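Local structure of HTH-type transcriptional regulator GadX (Escherichia coli, 3MKL) at residues 6-11 and 33-38; 28-33 and 38-43; 58-63 and 90-95; 64-69 and 79-84. The protein activates transcription of about fifteen acid-resistance genes, among them gadA, gadB and gadC, and can repress gadW, the fragment here being its DNA-binding domain. All blocks are in the same frame, centred on the assembly; numbering follows the deposited sequence. Where two conformers were deposited one is given.

Interaction 1 of 4, residues 6-11 and 33-38; sequences PNMRTR and LLMSPS
With CG anti to the backbone N (chi1 -169°) and further bends at chi2 and chi3, Met8 carries its selenium away from helix 8-17 to meet Met35. Met35, likewise a selenomethionine, has CG anti to its carbonyl carbon, and its chain bends only at chi3. The two side chains therefore meet tip to tip, with Met8 SE 3.6 Å from Met35 SE. Their terminal methyls belong to the same junction, Met8 CE being 4.1 Å from Met35 CE. Leu33 joins through one branch, its CD1 lying 4.2 Å from Met8 SE.

Arg11 borders this patch more loosely. Its CB is 4.5 Å from Leu33 CD2, while the guanidinium stands oblique to Leu33 O, with NH2 4.2 Å from that oxygen. No hydrogen bond crosses, so the 204 Å² buried here reflects mainly side-chain packing.

Both backbones are shaped by local motifs. Asn7 is the N-cap of helix 8-17, its OD1 accepting a nearly straight bond from Thr10 N (3.1 Å). Leu34, with positive phi, completes a Schellman motif after helix 26-32, opening the turn of the predicted helix-turn-helix motif (residues 27-48). Around the contact, Leu33 also packs on Val12 and Val15 of helix 8-17, and Met8 continues onto Leu40, Lys43 and Leu44, so helix 8-17 lies against both the turn and helix 37-46.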
loop_
_atom_site.group_PDB
_atom_site.type_symbol
_atom_site.label_atom_id
_atom_site.label_comp_id
_atom_site.label_asym_id
_atom_site.label_seq_id
_atom_site.Cartn_x
_atom_site.Cartn_y
_atom_site.Cartn_z
ATOM N N PRO A 6 -15.840 -8.484 9.039
ATOM C CA PRO A 6 -15.081 -8.004 7.878
ATOM C C PRO A 6 -14.420 -9.168 7.146
ATOM O O PRO A 6 -13.858 -10.043 7.788
ATOM C CB PRO A 6 -14.016 -7.084 8.501
ATOM C CG PRO A 6 -14.564 -6.742 9.885
ATOM C CD PRO A 6 -15.269 -7.991 10.309
ATOM N N ASN A 7 -14.508 -9.191 5.820
ATOM C CA ASN A 7 -13.831 -10.220 5.022
ATOM C C ASN A 7 -12.298 -10.104 5.114
ATOM O O ASN A 7 -11.769 -9.216 5.795
ATOM C CB ASN A 7 -14.323 -10.188 3.568
ATOM C CG ASN A 7 -13.948 -8.904 2.851
ATOM O OD1 ASN A 7 -12.898 -8.311 3.109
ATOM N ND2 ASN A 7 -14.808 -8.466 1.939
HETATM N N MSE A 8 -11.580 -10.993 4.441
HETATM C CA MSE A 8 -10.159 -11.155 4.752
HETATM C C MSE A 8 -9.297 -10.012 4.222
HETATM O O MSE A 8 -8.409 -9.540 4.918
HETATM C CB MSE A 8 -9.624 -12.506 4.279
HETATM C CG MSE A 8 -8.237 -12.825 4.820
HETATM SE SE MSE A 8 -8.190 -13.055 6.764
HETATM C CE MSE A 8 -9.562 -14.446 6.904
ATOM N N ARG A 9 -9.580 -9.560 3.008
ATOM C CA ARG A 9 -8.877 -8.416 2.437
ATOM C C ARG A 9 -9.040 -7.127 3.275
ATOM O O ARG A 9 -8.068 -6.379 3.443
ATOM C CB ARG A 9 -9.241 -8.196 0.958
ATOM C CG ARG A 9 -10.725 -7.890 0.614
ATOM C CD ARG A 9 -10.958 -7.975 -0.940
ATOM N NE ARG A 9 -10.002 -7.130 -1.672
ATOM C CZ ARG A 9 -9.608 -7.272 -2.946
ATOM N NH1 ARG A 9 -8.720 -6.411 -3.434
ATOM N NH2 ARG A 9 -10.079 -8.243 -3.738
ATOM N N THR A 10 -10.249 -6.895 3.797
ATOM C CA THR A 10 -10.528 -5.767 4.710
ATOM C C THR A 10 -9.692 -5.823 5.991
ATOM O O THR A 10 -9.126 -4.814 6.398
ATOM C CB THR A 10 -12.027 -5.683 5.074
ATOM O OG1 THR A 10 -12.775 -5.470 3.874
ATOM C CG2 THR A 10 -12.317 -4.531 6.039
ATOM N N ARG A 11 -9.612 -7.006 6.607
ATOM C CA ARG A 11 -8.839 -7.189 7.851
ATOM C C ARG A 11 -7.341 -6.969 7.671
ATOM O O ARG A 11 -6.693 -6.426 8.558
ATOM C CB ARG A 11 -9.096 -8.565 8.468
ATOM C CG ARG A 11 -10.465 -8.675 9.083
ATOM C CD ARG A 11 -10.816 -10.108 9.331
ATOM N NE ARG A 11 -10.063 -10.641 10.461
ATOM C CZ ARG A 11 -9.895 -11.938 10.700
ATOM N NH1 ARG A 11 -10.429 -12.837 9.884
ATOM N NH2 ARG A 11 -9.191 -12.334 11.757
ATOM N N LEU A 33 -2.842 -11.432 12.705
ATOM C CA LEU A 33 -4.207 -11.906 12.551
ATOM C C LEU A 33 -4.406 -13.226 13.285
ATOM O O LEU A 33 -5.503 -13.821 13.232
ATOM C CB LEU A 33 -4.527 -12.079 11.069
ATOM C CG LEU A 33 -4.650 -10.768 10.266
ATOM C CD1 LEU A 33 -5.183 -11.068 8.886
ATOM C CD2 LEU A 33 -5.575 -9.743 10.957
ATOM N N LEU A 34 -3.345 -13.671 13.966
ATOM C CA LEU A 34 -3.325 -14.977 14.626
ATOM C C LEU A 34 -3.713 -16.117 13.633
ATOM O O LEU A 34 -4.615 -16.936 13.906
ATOM C CB LEU A 34 -4.211 -14.938 15.891
ATOM C CG LEU A 34 -3.903 -13.836 16.943
ATOM C CD1 LEU A 34 -4.945 -13.805 18.077
ATOM C CD2 LEU A 34 -2.493 -13.949 17.557
HETATM N N MSE A 35 -3.045 -16.151 12.476
HETATM C CA MSE A 35 -3.318 -17.167 11.437
HETATM C C MSE A 35 -2.013 -17.679 10.913
HETATM O O MSE A 35 -1.021 -16.948 10.970
HETATM C CB MSE A 35 -4.057 -16.562 10.235
HETATM C CG MSE A 35 -5.463 -16.095 10.485
HETATM SE SE MSE A 35 -5.979 -14.934 8.978
HETATM C CE MSE A 35 -5.978 -16.307 7.621
ATOM N N SER A 36 -2.004 -18.903 10.369
ATOM C CA SER A 36 -0.830 -19.382 9.628
ATOM C C SER A 36 -0.623 -18.610 8.309
ATOM O O SER A 36 -1.594 -18.238 7.625
ATOM C CB SER A 36 -0.881 -20.903 9.366
ATOM O OG SER A 36 -1.910 -21.229 8.462
ATOM N N PRO A 37 0.646 -18.350 7.954
ATOM C CA PRO A 37 0.836 -17.754 6.631
ATOM C C PRO A 37 0.085 -18.518 5.507
ATOM O O PRO A 37 -0.555 -17.875 4.661
ATOM C CB PRO A 37 2.355 -17.803 6.442
ATOM C CG PRO A 37 2.916 -17.798 7.881
ATOM C CD PRO A 37 1.925 -18.616 8.650
ATOM N N SER A 38 0.131 -19.855 5.518
ATOM C CA SER A 38 -0.550 -20.663 4.504
ATOM C C SER A 38 -2.058 -20.418 4.477
ATOM O O SER A 38 -2.640 -20.299 3.408
ATOM C CB SER A 38 -0.302 -22.153 4.727
ATOM O OG SER A 38 1.087 -22.412 4.712
#

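Interaction 2 of 4, residues 28-33 and 38-43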
loop_
_atom_site.group_PDB
_atom_site.type_symbol
_atom_site.label_atom_id
_atom_site.label_comp_id
_atom_site.label_asym_id
_atom_site.label_seq_id
_atom_site.Cartn_x
_atom_site.Cartn_y
_atom_site.Cartn_z
ATOM N N ARG A 28 4.093 -11.653 8.540
ATOM C CA ARG A 28 3.937 -10.634 9.599
ATOM C C ARG A 28 2.504 -10.167 9.739
ATOM O O ARG A 28 2.020 -9.967 10.854
ATOM C CB ARG A 28 4.868 -9.452 9.387
ATOM C CG ARG A 28 6.325 -9.828 9.525
ATOM C CD ARG A 28 7.202 -8.846 8.815
ATOM N NE ARG A 28 8.567 -8.952 9.312
ATOM C CZ ARG A 28 9.629 -8.382 8.746
ATOM N NH1 ARG A 28 9.504 -7.665 7.635
ATOM N NH2 ARG A 28 10.823 -8.519 9.301
ATOM N N ILE A 29 1.830 -9.995 8.604
ATOM C CA ILE A 29 0.381 -9.760 8.590
ATOM C C ILE A 29 -0.320 -10.948 9.259
ATOM O O ILE A 29 -1.133 -10.766 10.144
ATOM C CB ILE A 29 -0.167 -9.550 7.160
ATOM C CG1 ILE A 29 0.346 -8.247 6.538
ATOM C CG2 ILE A 29 -1.704 -9.482 7.171
ATOM C CD1 ILE A 29 0.232 -8.276 4.970
ATOM N N ALA A 30 0.026 -12.171 8.857
ATOM C CA ALA A 30 -0.594 -13.385 9.397
ATOM C C ALA A 30 -0.413 -13.507 10.900
ATOM O O ALA A 30 -1.335 -13.922 11.602
ATOM C CB ALA A 30 -0.040 -14.629 8.715
ATOM N N SER A 31 0.765 -13.156 11.409
ATOM C CA SER A 31 0.967 -13.227 12.852
ATOM C C SER A 31 0.059 -12.266 13.631
ATOM O O SER A 31 -0.524 -12.647 14.652
ATOM C CB SER A 31 2.445 -13.054 13.221
ATOM O OG SER A 31 2.929 -11.858 12.667
ATOM N N GLU A 32 -0.058 -11.034 13.145
ATOM C CA GLU A 32 -1.049 -10.057 13.640
ATOM C C GLU A 32 -2.504 -10.579 13.667
ATOM O O GLU A 32 -3.306 -10.191 14.521
ATOM C CB GLU A 32 -1.028 -8.810 12.730
ATOM C CG GLU A 32 0.144 -7.877 12.942
ATOM C CD GLU A 32 -0.213 -6.737 13.891
ATOM O OE1 GLU A 32 0.067 -6.849 15.115
ATOM O OE2 GLU A 32 -0.811 -5.738 13.417
ATOM N N LEU A 33 -2.842 -11.432 12.705
ATOM C CA LEU A 33 -4.207 -11.906 12.551
ATOM C C LEU A 33 -4.406 -13.226 13.285
ATOM O O LEU A 33 -5.503 -13.821 13.232
ATOM C CB LEU A 33 -4.527 -12.079 11.069
ATOM C CG LEU A 33 -4.650 -10.768 10.266
ATOM C CD1 LEU A 33 -5.183 -11.068 8.886
ATOM C CD2 LEU A 33 -5.575 -9.743 10.957
ATOM N N SER A 38 0.131 -19.855 5.518
ATOM C CA SER A 38 -0.550 -20.663 4.504
ATOM C C SER A 38 -2.058 -20.418 4.477
ATOM O O SER A 38 -2.640 -20.299 3.408
ATOM C CB SER A 38 -0.302 -22.153 4.727
ATOM O OG SER A 38 1.087 -22.412 4.712
ATOM N N LEU A 39 -2.696 -20.363 5.643
ATOM C CA LEU A 39 -4.129 -20.037 5.682
ATOM C C LEU A 39 -4.391 -18.629 5.119
ATOM O O LEU A 39 -5.281 -18.462 4.265
ATOM C CB LEU A 39 -4.750 -20.226 7.093
ATOM C CG LEU A 39 -6.268 -19.995 7.266
ATOM C CD1 LEU A 39 -7.107 -21.061 6.518
ATOM C CD2 LEU A 39 -6.646 -19.973 8.741
ATOM N N LEU A 40 -3.598 -17.635 5.532
ATOM C CA LEU A 40 -3.821 -16.261 5.021
ATOM C C LEU A 40 -3.685 -16.184 3.511
ATOM O O LEU A 40 -4.541 -15.611 2.842
ATOM C CB LEU A 40 -2.962 -15.194 5.712
ATOM C CG LEU A 40 -3.241 -13.764 5.176
ATOM C CD1 LEU A 40 -4.635 -13.291 5.546
ATOM C CD2 LEU A 40 -2.161 -12.739 5.595
ATOM N N LYS A 41 -2.651 -16.809 2.967
ATOM C CA LYS A 41 -2.486 -16.833 1.521
ATOM C C LYS A 41 -3.715 -17.463 0.881
ATOM O O LYS A 41 -4.199 -16.984 -0.123
ATOM C CB LYS A 41 -1.242 -17.626 1.132
ATOM C CG LYS A 41 -0.862 -17.502 -0.330
ATOM C CD LYS A 41 0.555 -18.046 -0.571
ATOM C CE LYS A 41 0.800 -18.188 -2.081
ATOM N NZ LYS A 41 2.109 -18.819 -2.412
ATOM N N LYS A 42 -4.205 -18.539 1.483
ATOM C CA LYS A 42 -5.336 -19.284 0.927
ATOM C C LYS A 42 -6.588 -18.415 0.902
ATOM O O LYS A 42 -7.228 -18.302 -0.137
ATOM C CB LYS A 42 -5.574 -20.584 1.695
ATOM C CG LYS A 42 -6.558 -21.574 1.042
ATOM C CD LYS A 42 -6.500 -22.922 1.794
ATOM C CE LYS A 42 -7.182 -24.062 1.036
ATOM N NZ LYS A 42 -6.697 -25.452 1.429
ATOM N N LYS A 43 -6.916 -17.780 2.021
ATOM C CA LYS A 43 -8.125 -16.968 2.092
ATOM C C LYS A 43 -8.098 -15.752 1.168
ATOM O O LYS A 43 -9.130 -15.396 0.606
ATOM C CB LYS A 43 -8.442 -16.538 3.531
ATOM C CG LYS A 43 -8.809 -17.673 4.465
ATOM C CD LYS A 43 -10.083 -18.411 3.996
ATOM C CE LYS A 43 -10.952 -18.860 5.172
ATOM N NZ LYS A 43 -11.820 -20.046 4.851
#
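Leu40 is the bump of this contact, and the hollow that takes it is formed by Ile29, Ala30 and Leu33 on and just after helix 26-32. Its two methyls divide the hollow between them. CD2 goes to the side of Ile29, where it lies 3.6 Å from Ile29 CG2, and from there it reaches over the floor made by Ala30. That floor is low because alanine ends at CB: Leu40 CD2 is 4.2 Å from Ala30 CB and 4.0 Å from the backbone atom Ala30 N. CD1 fills the other end, at 4.0 Å from Leu33 CD1.

The leucine enters with CG anti to its backbone N (chi1 -179°), which extends the branch point from helix 37-46 toward the facing segment. Its side chain crosses those of Ile29 and Leu33 at about a right angle, and the contact is mainly methyl against methyl, with no hydrogen bond across it. The small alanine is consistent with the close backbones, Ala30 CA and Leu40 CA being 6.2 Å apart.

These two helices make up the predicted helix-turn-helix motif (residues 27-48), in which helix 37-46 occupies the position of the recognition helix, as in other AraC/XylS-type regulators. Ile29, Ala30 and Leu40 are buried, whereas Leu33 at the other end of the hollow is partly exposed.

Ile29 forms the wall with CG2, which stands anti to its own backbone N and faces Leu40 CD2; its side chain also touches Trp24. Val12 of helix 8-17 packs on Leu40 as well.

Interaction 3 of 4, residues 58-63 and 90-95; sequences CRMQRA and IYVFRN
Met60, a selenomethionine, makes most of the apolar contact here, its selenium pressing against the backbone and side chains of Val92 and Phe93. The closest approach is to a main-chain carbon: Met60 SE lies 3.5 Å from Phe93 CA. It is also 3.9 Å from Phe93 CB. One valine branch also takes part, with Met60 SE 4.0 Å and Met60 CE 4.1 Å from Val92 CG1. The side chains of Met60 and Val92 cross at about a right angle. Bends at chi2 and chi3 fold the end of Met60 against helix 86-97, and chi3, at 96°, is away from a staggered value.

Ala63, one turn further along, adds a smaller apolar contact, its CB meeting the Phe93 ring at the edge, near the ring plane, 4.2 Å from CD1. CG anti to the backbone N of Phe93 swings the ring to where this edge meets the alanine.

The helices concerned are 51-67 and 86-97, whose local axes run nearly perpendicular (87°) and approach to 10.6 Å. Helix 86-97 is the second helix of the predicted helix-turn-helix motif (residues 74-97), where a recognition helix would be expected, and helix 51-67 precedes that motif, so the contact packs one against the other in the buried interior.

A Met-aromatic contact forms the second kind of interaction. Met60 SE is 5.2 Å from the centroid of the Phe93 ring and 64° off its normal, an oblique approach. The ring goes on to meet that of Tyr97. Pro101 and Tyr104 of helix 101-107 also pack on Phe93, while Tyr83 and Phe89 touch Met60.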
loop_
_atom_site.group_PDB
_atom_site.type_symbol
_atom_site.label_atom_id
_atom_site.label_comp_id
_atom_site.label_asym_id
_atom_site.label_seq_id
_atom_site.Cartn_x
_atom_site.Cartn_y
_atom_site.Cartn_z
ATOM N N CYS A 58 -3.133 -0.011 -0.598
ATOM C CA CYS A 58 -3.060 0.785 0.616
ATOM C C CYS A 58 -2.045 1.921 0.454
ATOM O O CYS A 58 -2.280 3.047 0.860
ATOM C CB CYS A 58 -2.647 -0.113 1.781
ATOM S SG CYS A 58 -3.925 -1.245 2.348
ATOM N N ARG A 59 -0.910 1.620 -0.151
ATOM C CA ARG A 59 0.107 2.631 -0.283
ATOM C C ARG A 59 -0.290 3.707 -1.304
ATOM O O ARG A 59 -0.010 4.891 -1.092
ATOM C CB ARG A 59 1.471 2.002 -0.608
ATOM C CG ARG A 59 2.050 1.288 0.571
ATOM C CD ARG A 59 3.303 0.499 0.253
ATOM N NE ARG A 59 3.942 0.186 1.518
ATOM C CZ ARG A 59 4.905 -0.703 1.689
ATOM N NH1 ARG A 59 5.401 -0.879 2.893
ATOM N NH2 ARG A 59 5.374 -1.394 0.663
HETATM N N MSE A 60 -0.948 3.318 -2.398
HETATM C CA MSE A 60 -1.432 4.329 -3.352
HETATM C C MSE A 60 -2.503 5.203 -2.733
HETATM O O MSE A 60 -2.592 6.393 -3.035
HETATM C CB MSE A 60 -1.935 3.709 -4.657
HETATM C CG MSE A 60 -0.883 2.987 -5.448
HETATM SE SE MSE A 60 0.654 4.077 -5.916
HETATM C CE MSE A 60 1.929 3.662 -4.534
ATOM N N GLN A 61 -3.309 4.615 -1.860
ATOM C CA GLN A 61 -4.379 5.363 -1.229
ATOM C C GLN A 61 -3.808 6.419 -0.282
ATOM O O GLN A 61 -4.340 7.539 -0.200
ATOM C CB GLN A 61 -5.353 4.411 -0.530
ATOM C CG GLN A 61 -6.270 3.667 -1.525
ATOM C CD GLN A 61 -7.245 2.695 -0.860
ATOM O OE1 GLN A 61 -6.934 2.069 0.144
ATOM N NE2 GLN A 61 -8.427 2.564 -1.435
ATOM N N ARG A 62 -2.719 6.071 0.407
ATOM C CA ARG A 62 -2.043 6.992 1.324
ATOM C C ARG A 62 -1.299 8.074 0.555
ATOM O O ARG A 62 -1.251 9.232 0.989
ATOM C CB ARG A 62 -1.084 6.242 2.249
ATOM C CG ARG A 62 -0.476 7.092 3.364
ATOM C CD ARG A 62 -1.527 7.565 4.379
ATOM N NE ARG A 62 -2.418 6.479 4.799
ATOM C CZ ARG A 62 -2.354 5.846 5.973
ATOM N NH1 ARG A 62 -1.442 6.188 6.875
ATOM N NH2 ARG A 62 -3.211 4.872 6.244
ATOM N N ALA A 63 -0.728 7.692 -0.591
ATOM C CA ALA A 63 -0.005 8.625 -1.454
ATOM C C ALA A 63 -0.863 9.810 -1.885
ATOM O O ALA A 63 -0.347 10.914 -2.002
ATOM C CB ALA A 63 0.575 7.916 -2.659
ATOM N N ILE A 90 7.195 6.118 -8.419
ATOM C CA ILE A 90 6.602 6.767 -9.598
ATOM C C ILE A 90 5.947 5.765 -10.560
ATOM O O ILE A 90 4.816 5.979 -11.013
ATOM C CB ILE A 90 7.642 7.681 -10.374
ATOM C CG1 ILE A 90 8.058 8.902 -9.513
ATOM C CG2 ILE A 90 7.072 8.108 -11.732
ATOM C CD1 ILE A 90 9.303 9.631 -10.035
ATOM N N TYR A 91 6.642 4.665 -10.848
ATOM C CA TYR A 91 6.127 3.621 -11.746
ATOM C C TYR A 91 4.775 3.031 -11.266
ATOM O O TYR A 91 3.846 2.820 -12.046
ATOM C CB TYR A 91 7.163 2.500 -11.902
ATOM C CG TYR A 91 6.543 1.157 -12.209
ATOM C CD1 TYR A 91 6.193 0.812 -13.527
ATOM C CD2 TYR A 91 6.322 0.210 -11.199
ATOM C CE1 TYR A 91 5.604 -0.430 -13.822
ATOM C CE2 TYR A 91 5.748 -1.046 -11.501
ATOM C CZ TYR A 91 5.390 -1.335 -12.807
ATOM O OH TYR A 91 4.824 -2.525 -13.113
ATOM N N VAL A 92 4.686 2.750 -9.972
ATOM C CA VAL A 92 3.505 2.091 -9.445
ATOM C C VAL A 92 2.343 3.088 -9.327
ATOM O O VAL A 92 1.171 2.709 -9.509
ATOM C CB VAL A 92 3.821 1.442 -8.089
ATOM C CG1 VAL A 92 2.582 0.879 -7.473
ATOM C CG2 VAL A 92 4.810 0.305 -8.305
ATOM N N PHE A 93 2.677 4.350 -9.031
ATOM C CA PHE A 93 1.654 5.425 -8.993
ATOM C C PHE A 93 1.087 5.702 -10.378
ATOM O O PHE A 93 -0.124 5.734 -10.560
ATOM C CB PHE A 93 2.239 6.688 -8.383
ATOM C CG PHE A 93 1.242 7.809 -8.167
ATOM C CD1 PHE A 93 0.752 8.082 -6.890
ATOM C CD2 PHE A 93 0.854 8.627 -9.216
ATOM C CE1 PHE A 93 -0.120 9.143 -6.668
ATOM C CE2 PHE A 93 -0.023 9.704 -9.017
ATOM C CZ PHE A 93 -0.514 9.963 -7.731
ATOM N N ARG A 94 1.967 5.850 -11.362
ATOM C CA ARG A 94 1.515 6.025 -12.740
ATOM C C ARG A 94 0.629 4.869 -13.237
ATOM O O ARG A 94 -0.345 5.117 -13.935
ATOM C CB ARG A 94 2.675 6.309 -13.691
ATOM C CG ARG A 94 2.203 6.547 -15.112
ATOM C CD ARG A 94 3.228 7.245 -16.004
ATOM N NE ARG A 94 4.322 6.346 -16.336
ATOM C CZ ARG A 94 5.562 6.463 -15.867
ATOM N NH1 ARG A 94 5.905 7.466 -15.061
ATOM N NH2 ARG A 94 6.472 5.575 -16.219
ATOM N N ASN A 95 0.966 3.622 -12.882
ATOM C CA ASN A 95 0.137 2.472 -13.224
ATOM C C ASN A 95 -1.230 2.567 -12.574
ATOM O O ASN A 95 -2.238 2.301 -13.208
ATOM C CB ASN A 95 0.792 1.150 -12.801
ATOM C CG ASN A 95 1.698 0.577 -13.857
ATOM O OD1 ASN A 95 1.867 1.154 -14.936
ATOM N ND2 ASN A 95 2.273 -0.589 -13.567
#

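Interaction 4 of 4, residues 64-69 and 79-84; sequences LQLIVI and VSCGYH
A small, partly buried apolar contact, made by a single leucine, joins the C-terminal part of helix 51-67 to the last turn of helix 74-80: Leu66 meets Ser80 and Cys81. One methyl does the touching. Leu66 CD1 lies 3.5 Å from Ser80 CB, tighter than usual for two carbons, and 4.1 Å from Cys81 SG, so it rests on the two residues just before Gly82, where the chain leaves helical geometry. Leu66 points toward the facing segment with CG anti to its carbonyl carbon (chi1 -49°), and its extended chi2 carries CD1 forward.

The serine offers its CB rather than its hydroxyl as the main surface, Leu66 CD1 being 4.2 Å from Ser80 OG. That hydroxyl is occupied elsewhere, in a hydrogen bond with Arg76 O within the same helix. No polar bond crosses the contact, and only 87 Å² is buried.

The geometry just beyond is that of a helix terminus: Gly82 has positive phi (99°) and completes a Schellman motif, with Gly82 N bonded to Val79 O at 3.2 Å. This opens the turn of the predicted helix-turn-helix motif (residues 74-97), so Leu66 packs close to where the first helix of that motif gives way to its turn. Leu66 also packs on Val77 of helix 74-80, Ala63 of helix 51-67 touches Cys81, and Ile67 reaches both Ile74 and helix 101-107.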
loop_
_atom_site.group_PDB
_atom_site.type_symbol
_atom_site.label_atom_id
_atom_site.label_comp_id
_atom_site.label_asym_id
_atom_site.label_seq_id
_atom_site.Cartn_x
_atom_site.Cartn_y
_atom_site.Cartn_z
ATOM N N LEU A 64 -2.155 9.581 -2.123
ATOM C CA LEU A 64 -3.090 10.672 -2.463
ATOM C C LEU A 64 -3.212 11.722 -1.368
ATOM O O LEU A 64 -3.340 12.905 -1.663
ATOM C CB LEU A 64 -4.487 10.137 -2.805
ATOM C CG LEU A 64 -4.849 10.272 -4.282
ATOM C CD1 LEU A 64 -3.701 9.807 -5.162
ATOM C CD2 LEU A 64 -6.148 9.545 -4.608
ATOM N N GLN A 65 -3.155 11.280 -0.113
ATOM C CA GLN A 65 -3.300 12.167 1.044
ATOM C C GLN A 65 -2.068 13.043 1.271
ATOM O O GLN A 65 -2.188 14.158 1.765
ATOM C CB GLN A 65 -3.592 11.347 2.308
ATOM C CG GLN A 65 -4.787 10.415 2.183
ATOM C CD GLN A 65 -5.179 9.764 3.496
ATOM O OE1 GLN A 65 -4.328 9.342 4.293
ATOM N NE2 GLN A 65 -6.484 9.664 3.723
ATOM N N LEU A 66 -0.888 12.542 0.912
ATOM C CA LEU A 66 0.368 13.237 1.225
ATOM C C LEU A 66 0.857 14.148 0.094
ATOM O O LEU A 66 1.531 15.163 0.319
ATOM C CB LEU A 66 1.460 12.227 1.599
ATOM C CG LEU A 66 1.165 11.121 2.625
ATOM C CD1 LEU A 66 2.367 10.236 2.785
ATOM C CD2 LEU A 66 0.726 11.697 3.979
ATOM N N ILE A 67 0.504 13.781 -1.125
ATOM C CA ILE A 67 0.985 14.488 -2.291
ATOM C C ILE A 67 0.482 15.940 -2.331
ATOM O O ILE A 67 1.134 16.796 -2.931
ATOM C CB ILE A 67 0.645 13.690 -3.578
ATOM C CG1 ILE A 67 1.583 14.049 -4.715
ATOM C CG2 ILE A 67 -0.849 13.760 -3.910
ATOM C CD1 ILE A 67 2.083 12.815 -5.390
ATOM N N VAL A 68 -0.639 16.212 -1.661
ATOM C CA VAL A 68 -1.294 17.535 -1.679
ATOM C C VAL A 68 -0.695 18.518 -0.658
ATOM O O VAL A 68 -0.887 19.725 -0.762
ATOM C CB VAL A 68 -2.836 17.393 -1.450
ATOM C CG1 VAL A 68 -3.511 18.754 -1.201
ATOM C CG2 VAL A 68 -3.488 16.697 -2.628
ATOM N N ILE A 69 0.032 18.011 0.330
ATOM C CA ILE A 69 0.540 18.890 1.381
ATOM C C ILE A 69 1.746 19.697 0.888
ATOM O O ILE A 69 2.631 19.180 0.174
ATOM C CB ILE A 69 0.711 18.172 2.764
ATOM C CG1 ILE A 69 1.820 17.108 2.749
ATOM C CG2 ILE A 69 -0.631 17.562 3.204
ATOM C CD1 ILE A 69 1.856 16.191 4.020
ATOM N N VAL A 79 8.834 7.804 0.704
ATOM C CA VAL A 79 9.415 7.298 1.957
ATOM C C VAL A 79 8.328 7.102 3.005
ATOM O O VAL A 79 8.357 6.118 3.746
ATOM C CB VAL A 79 10.567 8.223 2.503
ATOM C CG1 VAL A 79 11.110 7.696 3.814
ATOM C CG2 VAL A 79 11.704 8.349 1.469
ATOM N N SER A 80 7.367 8.022 3.038
ATOM C CA SER A 80 6.262 7.946 3.989
ATOM C C SER A 80 5.292 6.788 3.698
ATOM O O SER A 80 4.556 6.350 4.600
ATOM C CB SER A 80 5.486 9.262 4.031
ATOM O OG SER A 80 6.343 10.383 4.127
ATOM N N CYS A 81 5.289 6.314 2.448
ATOM C CA CYS A 81 4.469 5.173 2.012
ATOM C C CYS A 81 5.236 3.838 2.014
ATOM O O CYS A 81 4.669 2.800 1.687
ATOM C CB CYS A 81 3.916 5.417 0.615
ATOM S SG CYS A 81 2.877 6.871 0.466
ATOM N N GLY A 82 6.526 3.888 2.350
ATOM C CA GLY A 82 7.327 2.699 2.557
ATOM C C GLY A 82 8.188 2.299 1.388
ATOM O O GLY A 82 8.747 1.204 1.389
ATOM N N TYR A 83 8.308 3.185 0.398
ATOM C CA TYR A 83 9.155 2.944 -0.764
ATOM C C TYR A 83 10.561 3.482 -0.540
ATOM O O TYR A 83 10.756 4.565 0.036
ATOM C CB TYR A 83 8.530 3.539 -2.027
ATOM C CG TYR A 83 7.235 2.861 -2.397
ATOM C CD1 TYR A 83 7.231 1.628 -3.055
ATOM C CD2 TYR A 83 6.010 3.438 -2.068
ATOM C CE1 TYR A 83 6.013 0.984 -3.387
ATOM C CE2 TYR A 83 4.803 2.804 -2.372
ATOM C CZ TYR A 83 4.817 1.586 -3.033
ATOM O OH TYR A 83 3.631 0.988 -3.329
ATOM N N HIS A 84 11.549 2.701 -0.959
ATOM C CA HIS A 84 12.918 3.099 -0.803
ATOM C C HIS A 84 13.369 3.714 -2.105
ATOM O O HIS A 84 14.411 4.372 -2.164
ATOM C CB HIS A 84 13.790 1.896 -0.431
ATOM C CG HIS A 84 13.495 1.341 0.930
ATOM N ND1 HIS A 84 12.594 0.315 1.140
ATOM C CD2 HIS A 84 13.975 1.676 2.153
ATOM C CE1 HIS A 84 12.533 0.045 2.433
ATOM N NE2 HIS A 84 13.358 0.857 3.069
#

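Interactions 1 and 2 come first along the chain and form one cluster, their centres about 5 Å apart; they share Leu33 and helix 37-46. Interactions 3 and 4 follow, on the other side of the chain's centre, with centres about 9 Å apart; both use helix 51-67, and segments 64-69 and 79-84 fall between 58-63 and 90-95 in sequence. The two clusters do not touch, their centres being about 23 to 26 Å apart. Interaction 2 joins the two helices of the predicted motif 27-48 and interaction 1 packs helix 8-17 on its turn, while interactions 3 and 4 dock helix 51-67 on the two helices of the motif 74-97, the bipartite layout of AraC/XylS-type DNA-binding domains.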